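Local coordinates for thermostable monoacylglycerol lipase (Bacillus, PDB 4LHE), which catalyses the hydrolysis of monoacylglycerols to glycerol and free fatty acids, as a lipase of the alpha/beta hydrolase fold, at residues V123-I128 and R172-T177; E41-A46 and E243-H248; K56-G59 and D64-R67; I145-K150 and V154-Y159. All coordinates share one frame; numbering follows the deposited sequence.

Contact 1 (V123-I128 and R172-T177); sequences VDIPAI and RLMAQT
At the start of what is probably the cap of this alpha/beta hydrolase, I125 and V123 of the loop leaving strand 115-119 pack against M174 of helix 164-179. M174 is the residue that reaches across. Its CG is anti to the carbonyl carbon (chi1 -62°), and the extended chain beyond CG lays the methyl against the ethyl branch of I125. M174 CE comes to 3.5 Å from I125 CD1, and M174 SD lies 3.8 Å from I125 CG1; the two side chains cross obliquely. Nearer the helix, M174 CB rests 3.7 Å from V123 O. The contact is one of packing alone, without a hydrogen bond between the two segments.

This loop follows the fifth strand across the main sheet, the place where this fold commonly inserts its cap, and I125 lies near the probable Ser-His-Asp triad without touching it. V123 CB points away from the helix, and its side chain touches I206 and I207 of helix 202-210, while N203 OD1 takes the backbone N-H groups of both V123 and D124. On the helix, T177 OG1 donates to L173 O at 2.7 Å. That oxygen also accepts T177 N, at 3.0 Å, the two donors arriving from opposite faces of the carbonyl plane; T177 meanwhile packs on T101, Y105 and E108 of helix 98-109.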
loop_
_atom_site.group_PDB
_atom_site.type_symbol
_atom_site.label_atom_id
_atom_site.label_comp_id
_atom_site.label_asym_id
_atom_site.label_seq_id
_atom_site.Cartn_x
_atom_site.Cartn_y
_atom_site.Cartn_z
ATOM N N VAL A 123 -2.493 0.416 10.450
ATOM C CA VAL A 123 -3.359 1.441 11.044
ATOM C C VAL A 123 -2.995 1.744 12.507
ATOM O O VAL A 123 -3.177 2.869 12.992
ATOM C CB VAL A 123 -4.856 1.048 10.867
ATOM C CG1 VAL A 123 -5.677 1.405 12.083
ATOM C CG2 VAL A 123 -5.435 1.684 9.597
ATOM N N ASP A 124 -2.447 0.749 13.195
ATOM C CA ASP A 124 -2.000 0.931 14.574
ATOM C C ASP A 124 -0.834 -0.014 14.909
ATOM O O ASP A 124 -1.058 -1.163 15.296
ATOM C CB ASP A 124 -3.177 0.699 15.534
ATOM C CG ASP A 124 -2.780 0.806 17.006
ATOM O OD1 ASP A 124 -1.928 1.663 17.345
ATOM O OD2 ASP A 124 -3.331 0.031 17.826
ATOM N N ILE A 125 0.404 0.457 14.752
ATOM C CA ILE A 125 1.572 -0.380 15.058
ATOM C C ILE A 125 2.198 -0.037 16.412
ATOM O O ILE A 125 2.813 1.022 16.565
ATOM C CB ILE A 125 2.684 -0.286 13.984
ATOM C CG1 ILE A 125 2.145 -0.608 12.586
ATOM C CG2 ILE A 125 3.838 -1.222 14.328
ATOM C CD1 ILE A 125 3.252 -0.868 11.567
ATOM N N PRO A 126 2.037 -0.941 17.395
ATOM C CA PRO A 126 2.666 -0.854 18.717
ATOM C C PRO A 126 4.168 -0.661 18.590
ATOM O O PRO A 126 4.703 0.378 18.981
ATOM C CB PRO A 126 2.373 -2.234 19.336
ATOM C CG PRO A 126 1.919 -3.110 18.178
ATOM C CD PRO A 126 1.222 -2.161 17.267
ATOM N N ALA A 127 4.833 -1.668 18.034
ATOM C CA ALA A 127 6.273 -1.630 17.834
ATOM C C ALA A 127 6.622 -0.858 16.559
ATOM O O ALA A 127 6.852 -1.447 15.501
ATOM C CB ALA A 127 6.825 -3.042 17.786
ATOM N N ILE A 128 6.634 0.467 16.690
ATOM C CA ILE A 128 7.009 1.400 15.631
ATOM C C ILE A 128 8.341 0.973 15.024
ATOM O O ILE A 128 8.420 0.516 13.876
ATOM C CB ILE A 128 7.192 2.833 16.216
ATOM C CG1 ILE A 128 6.556 2.958 17.610
ATOM C CG2 ILE A 128 6.640 3.897 15.277
ATOM C CD1 ILE A 128 5.051 3.209 17.598
ATOM N N ARG A 172 2.465 9.283 12.048
ATOM C CA ARG A 172 1.517 10.383 11.866
ATOM C C ARG A 172 0.461 10.091 10.804
ATOM O O ARG A 172 -0.711 10.428 10.976
ATOM C CB ARG A 172 2.248 11.674 11.523
ATOM C CG ARG A 172 3.012 12.273 12.694
ATOM C CD ARG A 172 3.105 13.782 12.561
ATOM N NE ARG A 172 4.077 14.184 11.558
ATOM C CZ ARG A 172 4.030 15.332 10.889
ATOM N NH1 ARG A 172 3.039 16.184 11.097
ATOM N NH2 ARG A 172 4.970 15.615 9.995
ATOM N N LEU A 173 0.893 9.499 9.696
ATOM C CA LEU A 173 -0.028 9.051 8.655
ATOM C C LEU A 173 -1.026 8.022 9.189
ATOM O O LEU A 173 -2.215 8.108 8.887
ATOM C CB LEU A 173 0.758 8.466 7.474
ATOM C CG LEU A 173 -0.052 7.870 6.322
ATOM C CD1 LEU A 173 -0.989 8.901 5.783
ATOM C CD2 LEU A 173 0.872 7.360 5.229
ATOM N N MET A 174 -0.559 7.055 9.975
ATOM C CA MET A 174 -1.467 6.038 10.510
ATOM C C MET A 174 -2.513 6.660 11.451
ATOM O O MET A 174 -3.666 6.220 11.491
ATOM C CB MET A 174 -0.699 4.916 11.218
ATOM C CG MET A 174 0.255 4.121 10.324
ATOM S SD MET A 174 0.939 2.729 11.236
ATOM C CE MET A 174 2.331 2.263 10.228
ATOM N N ALA A 175 -2.109 7.698 12.182
ATOM C CA ALA A 175 -2.992 8.356 13.146
ATOM C C ALA A 175 -4.114 9.093 12.442
ATOM O O ALA A 175 -5.281 8.933 12.789
ATOM C CB ALA A 175 -2.195 9.323 14.028
ATOM N N GLN A 176 -3.751 9.928 11.474
ATOM C CA GLN A 176 -4.729 10.698 10.720
ATOM C C GLN A 176 -5.642 9.750 9.930
ATOM O O GLN A 176 -6.796 10.091 9.650
ATOM C CB GLN A 176 -4.012 11.688 9.779
ATOM C CG GLN A 176 -4.747 13.009 9.537
ATOM C CD GLN A 176 -4.301 13.725 8.256
ATOM O OE1 GLN A 176 -5.112 13.984 7.355
ATOM N NE2 GLN A 176 -3.012 14.055 8.176
ATOM N N THR A 177 -5.138 8.555 9.595
ATOM C CA THR A 177 -5.918 7.581 8.806
ATOM C C THR A 177 -6.893 6.792 9.672
ATOM O O THR A 177 -8.079 6.703 9.364
ATOM C CB THR A 177 -5.012 6.573 8.048
ATOM O OG1 THR A 177 -4.147 7.279 7.149
ATOM C CG2 THR A 177 -5.852 5.584 7.257
#

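Contact 2 (E41-A46 and E243-H248); sequences EAYAKA and EFFAKH
Y43 and F245 use nearly the same first torsion, -55° and -57°: in each, CG stands anti to the carbonyl carbon and beside the backbone N, sending the ring out from its helix toward the other. The rings meet in a T-shaped (edge-to-face) stack, with centroids 5.0 Å apart and planes at 87°. F245 supplies the edge. Its CE2 stands 3.6 Å above the plane of the Y43 ring, over the centre, and is therefore almost equally far from all six ring carbons; the shortest of these separations, F245 CE2 to Y43 CE2, is 3.8 Å. F245 CZ follows at 4.0 Å from Y43 CE2. The backbones stay well apart, CA of Y43 lying 9.6 Å from CA of F245, so the two rings alone bridge the segments.

Within 243-248 the polar side chains are paired mostly with one another or with the backbone. K247 NZ makes a salt bridge to E243 OE1 at 2.8 Å, using the anti lone pair of that oxygen. H248 ND1 gives a nearly straight hydrogen bond to F244 O, 2.7 Å long and close to the imidazole plane, and the same nitrogen lies over one face of the F244 ring, toward its rim. With NE2 bonded to E215 OE1, the imidazole is likely to be protonated.

Beneath the stack, Y43 packs on V23 and L25, and F245 on V23 and V117. Helices packed together on a central sheet through large side chains are typical of the layered alpha/beta hydrolase fold.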
loop_
_atom_site.group_PDB
_atom_site.type_symbol
_atom_site.label_atom_id
_atom_site.label_comp_id
_atom_site.label_asym_id
_atom_site.label_seq_id
_atom_site.Cartn_x
_atom_site.Cartn_y
_atom_site.Cartn_z
ATOM N N GLU A 41 0.038 -5.697 -13.636
ATOM C CA GLU A 41 0.090 -6.362 -14.934
ATOM C C GLU A 41 -1.103 -7.282 -15.189
ATOM O O GLU A 41 -1.700 -7.232 -16.270
ATOM C CB GLU A 41 1.435 -7.082 -15.146
ATOM C CG GLU A 41 2.622 -6.103 -15.281
ATOM C CD GLU A 41 3.972 -6.796 -15.455
ATOM O OE1 GLU A 41 4.002 -8.036 -15.612
ATOM O OE2 GLU A 41 5.013 -6.095 -15.454
ATOM N N ALA A 42 -1.460 -8.105 -14.201
ATOM C CA ALA A 42 -2.686 -8.915 -14.277
ATOM C C ALA A 42 -3.991 -8.113 -14.444
ATOM O O ALA A 42 -4.888 -8.551 -15.179
ATOM C CB ALA A 42 -2.791 -9.848 -13.087
ATOM N N TYR A 43 -4.117 -6.959 -13.782
ATOM C CA TYR A 43 -5.346 -6.158 -13.923
ATOM C C TYR A 43 -5.408 -5.459 -15.293
ATOM O O TYR A 43 -6.483 -5.319 -15.886
ATOM C CB TYR A 43 -5.509 -5.141 -12.776
ATOM C CG TYR A 43 -5.465 -5.745 -11.373
ATOM C CD1 TYR A 43 -5.790 -7.078 -11.145
ATOM C CD2 TYR A 43 -5.073 -4.976 -10.286
ATOM C CE1 TYR A 43 -5.738 -7.625 -9.858
ATOM C CE2 TYR A 43 -5.018 -5.508 -9.014
ATOM C CZ TYR A 43 -5.345 -6.831 -8.805
ATOM O OH TYR A 43 -5.270 -7.349 -7.521
ATOM N N ALA A 44 -4.250 -5.028 -15.778
ATOM C CA ALA A 44 -4.138 -4.432 -17.104
ATOM C C ALA A 44 -4.529 -5.452 -18.180
ATOM O O ALA A 44 -5.260 -5.136 -19.123
ATOM C CB ALA A 44 -2.727 -3.925 -17.322
ATOM N N LYS A 45 -4.051 -6.684 -18.031
ATOM C CA LYS A 45 -4.417 -7.750 -18.965
ATOM C C LYS A 45 -5.923 -8.082 -18.914
ATOM O O LYS A 45 -6.526 -8.478 -19.918
ATOM C CB LYS A 45 -3.552 -9.000 -18.741
ATOM C CG LYS A 45 -3.982 -10.223 -19.569
ATOM C CD LYS A 45 -3.885 -9.964 -21.090
ATOM C CE LYS A 45 -5.113 -10.467 -21.870
ATOM N NZ LYS A 45 -5.282 -11.954 -21.812
ATOM N N ALA A 46 -6.549 -7.894 -17.759
ATOM C CA ALA A 46 -7.984 -8.143 -17.669
ATOM C C ALA A 46 -8.810 -6.990 -18.245
ATOM O O ALA A 46 -10.026 -7.058 -18.248
ATOM C CB ALA A 46 -8.378 -8.398 -16.246
ATOM N N GLU A 243 -12.531 -10.425 -9.170
ATOM C CA GLU A 243 -13.919 -10.750 -8.851
ATOM C C GLU A 243 -14.561 -9.559 -8.121
ATOM O O GLU A 243 -15.679 -9.149 -8.457
ATOM C CB GLU A 243 -13.944 -12.034 -8.006
ATOM C CG GLU A 243 -15.285 -12.407 -7.404
ATOM C CD GLU A 243 -15.183 -13.473 -6.313
ATOM O OE1 GLU A 243 -16.107 -13.528 -5.473
ATOM O OE2 GLU A 243 -14.198 -14.255 -6.290
ATOM N N PHE A 244 -13.835 -8.983 -7.160
ATOM C CA PHE A 244 -14.292 -7.786 -6.446
ATOM C C PHE A 244 -14.538 -6.624 -7.418
ATOM O O PHE A 244 -15.602 -5.990 -7.381
ATOM C CB PHE A 244 -13.295 -7.390 -5.343
ATOM C CG PHE A 244 -13.663 -6.119 -4.576
ATOM C CD1 PHE A 244 -13.037 -4.912 -4.864
ATOM C CD2 PHE A 244 -14.602 -6.149 -3.549
ATOM C CE1 PHE A 244 -13.348 -3.757 -4.165
ATOM C CE2 PHE A 244 -14.922 -4.990 -2.847
ATOM C CZ PHE A 244 -14.288 -3.793 -3.151
ATOM N N PHE A 245 -13.573 -6.353 -8.292
ATOM C CA PHE A 245 -13.714 -5.263 -9.266
ATOM C C PHE A 245 -14.949 -5.436 -10.180
ATOM O O PHE A 245 -15.784 -4.524 -10.306
ATOM C CB PHE A 245 -12.454 -5.135 -10.136
ATOM C CG PHE A 245 -11.169 -4.906 -9.365
ATOM C CD1 PHE A 245 -11.161 -4.261 -8.131
ATOM C CD2 PHE A 245 -9.958 -5.332 -9.904
ATOM C CE1 PHE A 245 -9.960 -4.053 -7.453
ATOM C CE2 PHE A 245 -8.761 -5.139 -9.233
ATOM C CZ PHE A 245 -8.757 -4.486 -8.013
ATOM N N ALA A 246 -15.047 -6.591 -10.833
ATOM C CA ALA A 246 -16.198 -6.922 -11.685
ATOM C C ALA A 246 -17.544 -6.710 -10.982
ATOM O O ALA A 246 -18.448 -6.080 -11.535
ATOM C CB ALA A 246 -16.086 -8.374 -12.180
ATOM N N LYS A 247 -17.682 -7.238 -9.766
ATOM C CA LYS A 247 -18.956 -7.123 -9.055
ATOM C C LYS A 247 -19.324 -5.724 -8.574
ATOM O O LYS A 247 -20.479 -5.502 -8.194
ATOM C CB LYS A 247 -19.035 -8.098 -7.877
ATOM C CG LYS A 247 -18.984 -9.542 -8.304
ATOM C CD LYS A 247 -19.425 -10.476 -7.196
ATOM C CE LYS A 247 -18.282 -10.820 -6.271
ATOM N NZ LYS A 247 -18.550 -12.111 -5.539
ATOM N N HIS A 248 -18.373 -4.788 -8.563
ATOM C CA HIS A 248 -18.697 -3.430 -8.116
ATOM C C HIS A 248 -18.318 -2.336 -9.113
ATOM O O HIS A 248 -18.085 -1.204 -8.720
ATOM C CB HIS A 248 -17.989 -3.097 -6.795
ATOM C CG HIS A 248 -18.244 -4.096 -5.714
ATOM N ND1 HIS A 248 -17.464 -5.219 -5.542
ATOM C CD2 HIS A 248 -19.202 -4.152 -4.754
ATOM C CE1 HIS A 248 -17.925 -5.923 -4.523
ATOM N NE2 HIS A 248 -18.977 -5.295 -4.026
#

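Contact 3 (K56-G59 and D64-R67); sequences KGHG and DMER
G57 and M65 form the tight part of this contact, where the loop following strand 49-52 packs back on helix 62-67 of the alpha/beta hydrolase domain; their CA atoms are just 3.9 Å apart. G57 O sits 3.3 Å from M65 CB and as far from M65 N, though at too poor an angle for a hydrogen bond. A beta carbon on G57 would lie 3.1 Å from M65 CA and press on the K56 carbonyl, so glycine suits both backbone and packing.

M65 CG leaves anti to the backbone N (168°) and the chain then bends at chi2 (90°), which brings the sulfur over one face of the H58 imidazole. M65 SD is 3.9 Å from the ring centroid, 26° off the normal and displaced toward CE1 and NE2. H58 ND1 donates to K56 O at 3.0 Å, close to the imidazole plane. With an alanine here, M65 SD would probably lose its aromatic face and K56 O its N-H donor, opening a gap beside W73.

The other flank is looser: K56 runs extended and R67 is exposed, neither side chain touching the opposite segment. D64 is a buried carboxylate, OD1 accepting from Q4 N and OD2 from Y5 N. Chemically, the hydrogen bond to K56 O helps to set the H58 ring's rotation, with a bond made by NE2 and the neighbouring rings W73 and H27, and that rotation presents a face to the M65 sulfur.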
loop_
_atom_site.group_PDB
_atom_site.type_symbol
_atom_site.label_atom_id
_atom_site.label_comp_id
_atom_site.label_asym_id
_atom_site.label_seq_id
_atom_site.Cartn_x
_atom_site.Cartn_y
_atom_site.Cartn_z
ATOM N N LYS A 56 7.181 9.258 -3.755
ATOM C CA LYS A 56 8.354 10.121 -3.563
ATOM C C LYS A 56 9.298 9.576 -2.486
ATOM O O LYS A 56 8.862 9.182 -1.398
ATOM C CB LYS A 56 7.960 11.561 -3.231
ATOM C CG LYS A 56 9.144 12.522 -3.367
ATOM C CD LYS A 56 8.752 13.971 -3.156
ATOM C CE LYS A 56 9.845 14.887 -3.694
ATOM N NZ LYS A 56 9.630 16.323 -3.342
ATOM N N GLY A 57 10.589 9.527 -2.807
ATOM C CA GLY A 57 11.587 9.114 -1.839
ATOM C C GLY A 57 11.818 7.610 -1.832
ATOM O O GLY A 57 12.721 7.121 -1.144
ATOM N N HIS A 58 10.999 6.889 -2.596
ATOM C CA HIS A 58 11.071 5.436 -2.670
ATOM C C HIS A 58 11.708 4.978 -3.981
ATOM O O HIS A 58 11.593 5.653 -5.019
ATOM C CB HIS A 58 9.674 4.830 -2.505
ATOM C CG HIS A 58 9.088 5.057 -1.151
ATOM N ND1 HIS A 58 8.694 6.300 -0.714
ATOM C CD2 HIS A 58 8.858 4.207 -0.117
ATOM C CE1 HIS A 58 8.228 6.210 0.519
ATOM N NE2 HIS A 58 8.315 4.947 0.902
ATOM N N GLY A 59 12.390 3.837 -3.938
ATOM C CA GLY A 59 12.984 3.299 -5.153
ATOM C C GLY A 59 14.185 4.079 -5.655
ATOM O O GLY A 59 14.561 3.957 -6.815
ATOM N N ASP A 64 17.078 10.154 0.167
ATOM C CA ASP A 64 15.915 10.747 -0.481
ATOM C C ASP A 64 14.680 10.521 0.374
ATOM O O ASP A 64 13.948 11.458 0.687
ATOM C CB ASP A 64 15.706 10.121 -1.863
ATOM C CG ASP A 64 16.679 10.656 -2.901
ATOM O OD1 ASP A 64 17.327 11.694 -2.645
ATOM O OD2 ASP A 64 16.794 10.040 -3.979
ATOM N N MET A 65 14.453 9.265 0.741
ATOM C CA MET A 65 13.381 8.898 1.660
ATOM C C MET A 65 13.366 9.779 2.913
ATOM O O MET A 65 12.310 10.253 3.345
ATOM C CB MET A 65 13.572 7.438 2.072
ATOM C CG MET A 65 12.707 7.020 3.219
ATOM S SD MET A 65 11.151 6.400 2.601
ATOM C CE MET A 65 10.621 5.463 4.031
ATOM N N GLU A 66 14.545 10.015 3.478
ATOM C CA GLU A 66 14.676 10.728 4.749
ATOM C C GLU A 66 14.093 12.140 4.730
ATOM O O GLU A 66 13.525 12.595 5.725
ATOM C CB GLU A 66 16.148 10.787 5.160
ATOM C CG GLU A 66 16.385 11.595 6.411
ATOM C CD GLU A 66 17.761 11.387 6.982
ATOM O OE1 GLU A 66 18.744 11.302 6.208
ATOM O OE2 GLU A 66 17.849 11.308 8.217
ATOM N N ARG A 67 14.212 12.833 3.602
ATOM C CA ARG A 67 13.753 14.226 3.551
ATOM C C ARG A 67 12.269 14.382 3.193
ATOM O O ARG A 67 11.712 15.472 3.333
ATOM C CB ARG A 67 14.650 15.079 2.632
ATOM C CG ARG A 67 14.518 14.817 1.138
ATOM C CD ARG A 67 15.056 15.988 0.291
ATOM N NE ARG A 67 16.512 15.974 0.107
ATOM C CZ ARG A 67 17.223 16.996 -0.374
ATOM N NH1 ARG A 67 16.633 18.137 -0.717
ATOM N NH2 ARG A 67 18.539 16.885 -0.507
#

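Contact 4 (I145-K150 and V154-Y159)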
loop_
_atom_site.group_PDB
_atom_site.type_symbol
_atom_site.label_atom_id
_atom_site.label_comp_id
_atom_site.label_asym_id
_atom_site.label_seq_id
_atom_site.Cartn_x
_atom_site.Cartn_y
_atom_site.Cartn_z
ATOM N N ILE A 145 15.289 -5.247 8.753
ATOM C CA ILE A 145 15.370 -6.635 9.201
ATOM C C ILE A 145 15.399 -7.635 8.034
ATOM O O ILE A 145 15.714 -8.816 8.220
ATOM C CB ILE A 145 14.187 -6.968 10.157
ATOM C CG1 ILE A 145 13.734 -5.708 10.908
ATOM C CG2 ILE A 145 14.562 -8.084 11.122
ATOM C CD1 ILE A 145 12.445 -5.866 11.720
ATOM N N GLY A 146 15.089 -7.159 6.832
ATOM C CA GLY A 146 14.945 -8.045 5.686
ATOM C C GLY A 146 13.477 -8.236 5.360
ATOM O O GLY A 146 12.611 -7.748 6.091
ATOM N N SER A 147 13.178 -8.944 4.276
ATOM C CA SER A 147 11.788 -9.072 3.846
ATOM C C SER A 147 11.053 -10.148 4.620
ATOM O O SER A 147 11.537 -11.277 4.726
ATOM C CB SER A 147 11.708 -9.395 2.354
ATOM O OG SER A 147 12.369 -8.416 1.581
ATOM N N ASP A 148 9.881 -9.809 5.154
ATOM C CA ASP A 148 8.990 -10.836 5.682
ATOM C C ASP A 148 8.198 -11.433 4.537
ATOM O O ASP A 148 7.033 -11.070 4.314
ATOM C CB ASP A 148 8.036 -10.278 6.732
ATOM C CG ASP A 148 7.297 -11.372 7.479
ATOM O OD1 ASP A 148 7.835 -12.496 7.565
ATOM O OD2 ASP A 148 6.184 -11.111 7.995
ATOM N N LEU A 149 8.840 -12.362 3.829
ATOM C CA LEU A 149 8.295 -13.003 2.630
ATOM C C LEU A 149 8.598 -14.485 2.723
ATOM O O LEU A 149 9.735 -14.871 3.008
ATOM C CB LEU A 149 8.993 -12.442 1.392
ATOM C CG LEU A 149 8.198 -11.914 0.202
ATOM C CD1 LEU A 149 9.172 -11.381 -0.864
ATOM C CD2 LEU A 149 7.308 -12.971 -0.375
ATOM N N LYS A 150 7.605 -15.330 2.487
ATOM C CA LYS A 150 7.825 -16.761 2.648
ATOM C C LYS A 150 8.564 -17.366 1.450
ATOM O O LYS A 150 9.637 -17.959 1.607
ATOM C CB LYS A 150 6.497 -17.479 2.889
ATOM C CG LYS A 150 6.654 -18.863 3.467
ATOM C CD LYS A 150 5.486 -19.736 3.086
ATOM C CE LYS A 150 4.631 -20.101 4.283
ATOM N NZ LYS A 150 4.008 -21.448 4.076
ATOM N N VAL A 154 11.542 -15.007 -4.737
ATOM C CA VAL A 154 11.226 -13.627 -5.105
ATOM C C VAL A 154 11.863 -12.712 -4.082
ATOM O O VAL A 154 12.369 -13.180 -3.050
ATOM C CB VAL A 154 9.722 -13.390 -5.134
ATOM C CG1 VAL A 154 9.116 -14.012 -6.386
ATOM C CG2 VAL A 154 9.076 -13.987 -3.875
ATOM N N LYS A 155 11.837 -11.409 -4.339
ATOM C CA LYS A 155 12.458 -10.487 -3.398
ATOM C C LYS A 155 11.857 -9.091 -3.483
ATOM O O LYS A 155 11.243 -8.723 -4.488
ATOM C CB LYS A 155 13.978 -10.440 -3.631
ATOM C CG LYS A 155 14.392 -9.631 -4.854
ATOM C CD LYS A 155 15.706 -10.135 -5.449
ATOM C CE LYS A 155 16.255 -9.165 -6.504
ATOM N NZ LYS A 155 15.258 -8.849 -7.557
ATOM N N GLU A 156 12.019 -8.331 -2.403
ATOM C CA GLU A 156 11.665 -6.920 -2.366
ATOM C C GLU A 156 12.879 -6.135 -2.842
ATOM O O GLU A 156 13.999 -6.648 -2.783
ATOM C CB GLU A 156 11.372 -6.512 -0.920
ATOM C CG GLU A 156 9.913 -6.325 -0.567
ATOM C CD GLU A 156 9.750 -5.868 0.878
ATOM O OE1 GLU A 156 8.774 -5.135 1.169
ATOM O OE2 GLU A 156 10.604 -6.249 1.725
ATOM N N LEU A 157 12.671 -4.900 -3.303
ATOM C CA LEU A 157 13.791 -4.000 -3.599
ATOM C C LEU A 157 13.842 -2.882 -2.564
ATOM O O LEU A 157 14.257 -1.761 -2.874
ATOM C CB LEU A 157 13.663 -3.363 -4.983
ATOM C CG LEU A 157 13.407 -4.198 -6.237
ATOM C CD1 LEU A 157 13.495 -3.297 -7.431
ATOM C CD2 LEU A 157 14.391 -5.351 -6.392
ATOM N N ALA A 158 13.408 -3.175 -1.341
ATOM C CA ALA A 158 13.375 -2.175 -0.265
ATOM C C ALA A 158 14.775 -1.812 0.245
ATOM O O ALA A 158 15.709 -2.614 0.145
ATOM C CB ALA A 158 12.495 -2.664 0.876
ATOM N N TYR A 159 14.913 -0.604 0.795
ATOM C CA TYR A 159 16.206 -0.112 1.288
ATOM C C TYR A 159 16.761 -1.009 2.408
ATOM O O TYR A 159 16.013 -1.778 3.023
ATOM C CB TYR A 159 16.062 1.318 1.823
ATOM C CG TYR A 159 15.581 2.357 0.820
ATOM C CD1 TYR A 159 16.099 2.411 -0.473
ATOM C CD2 TYR A 159 14.617 3.290 1.182
ATOM C CE1 TYR A 159 15.663 3.369 -1.377
ATOM C CE2 TYR A 159 14.178 4.245 0.290
ATOM C CZ TYR A 159 14.705 4.274 -0.983
ATOM O OH TYR A 159 14.268 5.227 -1.862
HETATM O O HOH W 1 13.731 -9.862 -0.015
#
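The carboxylate of E156 is met by S147 OG from the anti side of OE2, only 16° out of the carboxylate plane. Both residues belong to the long loop joining the antiparallel strands 141-143 and 161-163, probably part of the cap over the active site. The serine hydroxyl donates to E156 OE2 at 2.8 Å; with S147 OG anti to the carbonyl carbon (chi1 -57°), it also lies alongside the glutamate stem, 3.3 Å from E156 CB. E156 runs extended beyond CG, so its charged end reaches along S147 instead of folding back.

Next to this polar pair is an apolar one. L149 brings CD1 to 4.0 Å from V154 CG2, the two side chains meeting at about a right angle, and the same methyl lies 4.2 Å from K155 CA. L149 thus bears on the backbone of the second segment as well as on V154.

A bound sulfate, probably from the crystallisation liquor, lies about 4 Å from the E156 side chain, which is also near the probable Ser-His-Asp triad without touching it. A glutamine here would probably weaken the hold on S147 OG, replacing a charged acceptor by a neutral amide that could turn its NH2 to the hydroxyl. Between S147 and L149 in sequence, D148, centre of an inverse gamma turn, faces the other way: OD1 bonds to H197 ND1 and OD2 to the backbone N of H226, a residue of that probable triad. One water adds a second link, donating to S147 OG and accepting a weak bond from E156 N at 3.3 Å.

How the contacts relate
Contacts 2 and 3 are buried, contact 1 is partly so, and contact 4 lies at the surface. The chemistry follows: a pair of aromatic rings joins two helices on the sheet in contact 2, sulfur lies over imidazole in contact 3, a methionine methyl rests against isoleucine in contact 1, and a hydroxyl-carboxylate bond with a water marks contact 4. Contacts 1 and 4 both draw on the chain between strands 115-119 and 188-193, contact 4 nested within the loop that contact 1 closes. Contacts 3 and 4 touch, Y159 OH making a probable hydrogen bond to G57 O. Contact 2 stands apart, about 30 Å centre to centre from contacts 1 and 3.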